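Local coordinates for molinate hydrolase (Gulosibacter molinativorax, PDB 4UB9), which probably hydrolyses the thiocarbamate herbicide molinate, as a zinc-containing member of the amidohydrolase family, at residues T56-G68 against E435-V447. Numbering follows the deposited sequence.
Sequences TVFIEDGRITKVG and ELGSIDVGKLGDV
Gly62 O accepts a hydrogen bond from Gly445 N at 2.7 Å, the shortest between the two segments. The chain makes an inverse gamma turn about Gly445. Having no side chain, Gly445 lets Ile59 CD1 lie 3.9 Å from its CA. Two straighter bonds pair Ile64 with the type II turn from Asp440 to Lys443. Ile64 N donates to Lys443 O with an N-H...O angle of 167°, and Gly442 N donates to Ile64 O with one of 173°. Strands 55-60 and 63-69 form a beta hairpin with a type I' turn, at one edge of the small beta-sheet beside the amidohydrolase barrel. The 435-447 loop, which leads into strand 447-450, docks on this edge, with one isolated beta bridge, Arg63 to Leu444. The bend of the Arg63 chain at chi2 (86°) brings its end to Leu444 and Glu435. Its guanidinium has Leu444 CD2 over one face. At the guanidinium edge, NH2 makes a salt bridge of 3.0 Å to Glu435 OE1, with a weak hydrogen bond; the guanidinium and carboxylate planes are steeply turned against each other. Replacing Arg63 by alanine is likely to leave the Glu435 carboxylate without this charged mate and Leu444 CD2 without the flat group it covers. On the apolar side, Ile439 CG2 meets Val57 CG2 at 4.0 Å and Val67 CG2 at 3.9 Å. Ile64 CD1 reaches Ile439 CG2 at 4.1 Å. Ile439 also touches Leu43, Ile89 and Pro91, joining the hairpin to strands 41-43 and 88-95.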
loop_
_atom_site.group_PDB
_atom_site.type_symbol
_atom_site.label_atom_id
_atom_site.label_comp_id
_atom_site.label_asym_id
_atom_site.label_seq_id
_atom_site.Cartn_x
_atom_site.Cartn_y
_atom_site.Cartn_z
ATOM N N THR A 56 38.962 -44.636 18.291
ATOM C CA THR A 56 37.729 -45.326 18.388
ATOM C C THR A 56 36.883 -44.700 19.495
ATOM O O THR A 56 37.361 -44.384 20.582
ATOM C CB THR A 56 37.941 -46.845 18.627
ATOM O OG1 THR A 56 38.362 -47.437 17.383
ATOM C CG2 THR A 56 36.667 -47.540 19.120
ATOM N N VAL A 57 35.605 -44.549 19.176
ATOM C CA VAL A 57 34.619 -44.031 20.113
ATOM C C VAL A 57 33.558 -45.076 20.384
ATOM O O VAL A 57 32.984 -45.658 19.456
ATOM C CB VAL A 57 33.912 -42.795 19.563
ATOM C CG1 VAL A 57 32.863 -42.303 20.560
ATOM C CG2 VAL A 57 34.921 -41.714 19.242
ATOM N N PHE A 58 33.331 -45.341 21.654
ATOM C CA PHE A 58 32.443 -46.415 22.025
ATOM C C PHE A 58 31.275 -45.866 22.803
ATOM O O PHE A 58 31.438 -45.207 23.844
ATOM C CB PHE A 58 33.158 -47.501 22.849
ATOM C CG PHE A 58 32.332 -48.738 23.064
ATOM C CD1 PHE A 58 32.188 -49.661 22.057
ATOM C CD2 PHE A 58 31.740 -49.003 24.296
ATOM C CE1 PHE A 58 31.435 -50.810 22.240
ATOM C CE2 PHE A 58 30.993 -50.162 24.495
ATOM C CZ PHE A 58 30.833 -51.063 23.455
ATOM N N ILE A 59 30.095 -46.207 22.312
ATOM C CA ILE A 59 28.843 -45.738 22.898
ATOM C C ILE A 59 28.008 -46.915 23.314
ATOM O O ILE A 59 27.822 -47.853 22.558
ATOM C CB ILE A 59 28.023 -44.870 21.912
ATOM C CG1 ILE A 59 28.825 -43.630 21.506
ATOM C CG2 ILE A 59 26.689 -44.468 22.512
ATOM C CD1 ILE A 59 28.533 -43.168 20.084
ATOM N N GLU A 60 27.451 -46.794 24.500
ATOM C CA GLU A 60 26.669 -47.833 25.114
ATOM C C GLU A 60 25.396 -47.231 25.734
ATOM O O GLU A 60 25.462 -46.359 26.584
ATOM C CB GLU A 60 27.521 -48.468 26.192
ATOM C CG GLU A 60 27.136 -49.874 26.554
ATOM C CD GLU A 60 28.047 -50.444 27.639
ATOM O OE1 GLU A 60 27.542 -51.064 28.604
ATOM O OE2 GLU A 60 29.277 -50.247 27.533
ATOM N N ASP A 61 24.244 -47.707 25.286
ATOM C CA ASP A 61 22.953 -47.216 25.766
ATOM C C ASP A 61 22.812 -45.688 25.709
ATOM O O ASP A 61 22.374 -45.046 26.663
ATOM C CB ASP A 61 22.695 -47.732 27.183
ATOM C CG ASP A 61 22.422 -49.233 27.207
ATOM O OD1 ASP A 61 22.478 -49.868 26.143
ATOM O OD2 ASP A 61 22.144 -49.780 28.280
ATOM N N GLY A 62 23.230 -45.127 24.581
ATOM C CA GLY A 62 23.102 -43.692 24.337
ATOM C C GLY A 62 24.225 -42.809 24.846
ATOM O O GLY A 62 24.379 -41.704 24.390
ATOM N N ARG A 63 25.039 -43.330 25.757
ATOM C CA ARG A 63 26.140 -42.575 26.376
ATOM C C ARG A 63 27.528 -43.056 25.954
ATOM O O ARG A 63 27.784 -44.269 25.849
ATOM C CB ARG A 63 26.052 -42.631 27.898
ATOM C CG ARG A 63 25.532 -41.355 28.553
ATOM C CD ARG A 63 24.008 -41.313 28.611
ATOM N NE ARG A 63 23.350 -40.119 29.195
ATOM C CZ ARG A 63 23.860 -38.889 29.369
ATOM N NH1 ARG A 63 25.108 -38.554 29.056
ATOM N NH2 ARG A 63 23.093 -37.951 29.883
ATOM N N ILE A 64 28.420 -42.093 25.708
ATOM C CA ILE A 64 29.803 -42.384 25.392
ATOM C C ILE A 64 30.435 -43.001 26.625
ATOM O O ILE A 64 30.456 -42.388 27.696
ATOM C CB ILE A 64 30.601 -41.136 24.967
ATOM C CG1 ILE A 64 30.063 -40.547 23.667
ATOM C CG2 ILE A 64 32.067 -41.485 24.741
ATOM C CD1 ILE A 64 30.609 -39.178 23.310
ATOM N N THR A 65 30.969 -44.204 26.455
ATOM C CA THR A 65 31.684 -44.920 27.556
ATOM C C THR A 65 33.196 -44.995 27.366
ATOM O O THR A 65 33.923 -45.058 28.339
ATOM C CB THR A 65 31.149 -46.352 27.772
ATOM O OG1 THR A 65 31.236 -47.080 26.543
ATOM C CG2 THR A 65 29.714 -46.322 28.247
ATOM N N LYS A 66 33.658 -44.950 26.130
ATOM C CA LYS A 66 35.073 -45.037 25.863
ATOM C C LYS A 66 35.518 -44.222 24.677
ATOM O O LYS A 66 34.890 -44.234 23.633
ATOM C CB LYS A 66 35.440 -46.503 25.599
ATOM C CG LYS A 66 36.025 -47.232 26.790
ATOM C CD LYS A 66 35.752 -48.731 26.757
ATOM C CE LYS A 66 36.673 -49.451 27.739
ATOM N NZ LYS A 66 35.901 -50.379 28.606
ATOM N N VAL A 67 36.665 -43.585 24.832
ATOM C CA VAL A 67 37.323 -42.878 23.734
ATOM C C VAL A 67 38.817 -43.116 23.839
ATOM O O VAL A 67 39.437 -42.768 24.826
ATOM C CB VAL A 67 37.124 -41.358 23.800
ATOM C CG1 VAL A 67 37.823 -40.664 22.631
ATOM C CG2 VAL A 67 35.652 -41.040 23.815
ATOM N N GLY A 68 39.396 -43.720 22.819
ATOM C CA GLY A 68 40.813 -43.949 22.857
ATOM C C GLY A 68 41.345 -44.578 21.612
ATOM O O GLY A 68 40.658 -44.677 20.585
ATOM N N GLU A 435 26.357 -32.456 28.832
ATOM C CA GLU A 435 25.679 -33.532 28.108
ATOM C C GLU A 435 25.947 -33.678 26.632
ATOM O O GLU A 435 25.785 -34.769 26.069
ATOM C CB GLU A 435 24.203 -33.357 28.242
ATOM C CG GLU A 435 23.770 -33.561 29.655
ATOM C CD GLU A 435 22.475 -34.311 29.709
ATOM O OE1 GLU A 435 22.312 -35.134 30.636
ATOM O OE2 GLU A 435 21.625 -34.071 28.831
ATOM N N LEU A 436 26.325 -32.598 25.980
ATOM C CA LEU A 436 26.533 -32.647 24.544
ATOM C C LEU A 436 27.491 -31.581 24.067
ATOM O O LEU A 436 27.939 -30.750 24.844
ATOM C CB LEU A 436 25.191 -32.545 23.800
ATOM C CG LEU A 436 24.377 -31.252 24.048
ATOM C CD1 LEU A 436 24.641 -30.235 22.955
ATOM C CD2 LEU A 436 22.910 -31.550 24.155
ATOM N N GLY A 437 27.869 -31.692 22.799
ATOM C CA GLY A 437 28.738 -30.704 22.147
ATOM C C GLY A 437 30.200 -31.090 22.061
ATOM O O GLY A 437 31.013 -30.363 21.495
ATOM N N SER A 438 30.540 -32.214 22.664
ATOM C CA SER A 438 31.871 -32.799 22.486
ATOM C C SER A 438 31.833 -34.307 22.667
ATOM O O SER A 438 30.962 -34.866 23.349
ATOM C CB SER A 438 32.914 -32.196 23.451
ATOM O OG SER A 438 32.653 -32.595 24.803
ATOM N N ILE A 439 32.864 -34.925 22.119
ATOM C CA ILE A 439 33.089 -36.341 22.315
ATOM C C ILE A 439 33.963 -36.595 23.547
ATOM O O ILE A 439 35.167 -36.342 23.554
ATOM C CB ILE A 439 33.717 -36.949 21.069
ATOM C CG1 ILE A 439 32.678 -36.879 19.944
ATOM C CG2 ILE A 439 34.108 -38.392 21.351
ATOM C CD1 ILE A 439 33.189 -37.266 18.574
ATOM N N ASP A 440 33.309 -37.037 24.604
ATOM C CA ASP A 440 33.907 -37.147 25.943
ATOM C C ASP A 440 33.105 -38.162 26.707
ATOM O O ASP A 440 31.880 -38.224 26.585
ATOM C CB ASP A 440 33.853 -35.822 26.739
ATOM C CG ASP A 440 35.082 -34.930 26.516
ATOM O OD1 ASP A 440 36.200 -35.382 26.833
ATOM O OD2 ASP A 440 34.953 -33.784 26.007
ATOM N N VAL A 441 33.812 -38.957 27.487
ATOM C CA VAL A 441 33.199 -40.049 28.204
ATOM C C VAL A 441 32.132 -39.465 29.092
ATOM O O VAL A 441 32.361 -38.480 29.754
ATOM C CB VAL A 441 34.246 -40.842 29.036
ATOM C CG1 VAL A 441 33.564 -41.853 29.954
ATOM C CG2 VAL A 441 35.224 -41.548 28.097
ATOM N N GLY A 442 30.974 -40.091 29.125
ATOM C CA GLY A 442 29.862 -39.634 29.985
ATOM C C GLY A 442 28.832 -38.783 29.258
ATOM O O GLY A 442 27.682 -38.754 29.639
ATOM N N LYS A 443 29.243 -38.134 28.183
ATOM C CA LYS A 443 28.320 -37.331 27.365
ATOM C C LYS A 443 27.455 -38.165 26.427
ATOM O O LYS A 443 27.725 -39.337 26.197
ATOM C CB LYS A 443 29.087 -36.270 26.570
ATOM C CG LYS A 443 29.760 -35.236 27.467
ATOM C CD LYS A 443 30.267 -34.035 26.685
ATOM C CE LYS A 443 31.136 -33.183 27.574
ATOM N NZ LYS A 443 31.356 -31.830 27.008
ATOM N N LEU A 444 26.416 -37.551 25.882
ATOM C CA LEU A 444 25.528 -38.245 24.938
ATOM C C LEU A 444 26.256 -38.688 23.676
ATOM O O LEU A 444 27.173 -38.028 23.204
ATOM C CB LEU A 444 24.351 -37.371 24.557
ATOM C CG LEU A 444 23.323 -37.146 25.674
ATOM C CD1 LEU A 444 22.535 -35.886 25.411
ATOM C CD2 LEU A 444 22.372 -38.330 25.828
ATOM N N GLY A 445 25.813 -39.803 23.124
ATOM C CA GLY A 445 26.445 -40.442 21.951
ATOM C C GLY A 445 26.057 -39.918 20.585
ATOM O O GLY A 445 25.553 -40.647 19.712
ATOM N N ASP A 446 26.303 -38.639 20.411
ATOM C CA ASP A 446 25.980 -37.951 19.183
ATOM C C ASP A 446 27.242 -37.762 18.406
ATOM O O ASP A 446 28.168 -37.063 18.846
ATOM C CB ASP A 446 25.348 -36.577 19.472
ATOM C CG ASP A 446 23.982 -36.663 20.196
ATOM O OD1 ASP A 446 23.415 -37.770 20.325
ATOM O OD2 ASP A 446 23.486 -35.596 20.652
ATOM N N VAL A 447 27.284 -38.296 17.198
ATOM C CA VAL A 447 28.529 -38.275 16.421
ATOM C C VAL A 447 28.214 -38.185 14.966
ATOM O O VAL A 447 27.220 -38.740 14.497
ATOM C CB VAL A 447 29.306 -39.587 16.619
ATOM C CG1 VAL A 447 30.540 -39.640 15.769
ATOM C CG2 VAL A 447 29.677 -39.764 18.079
#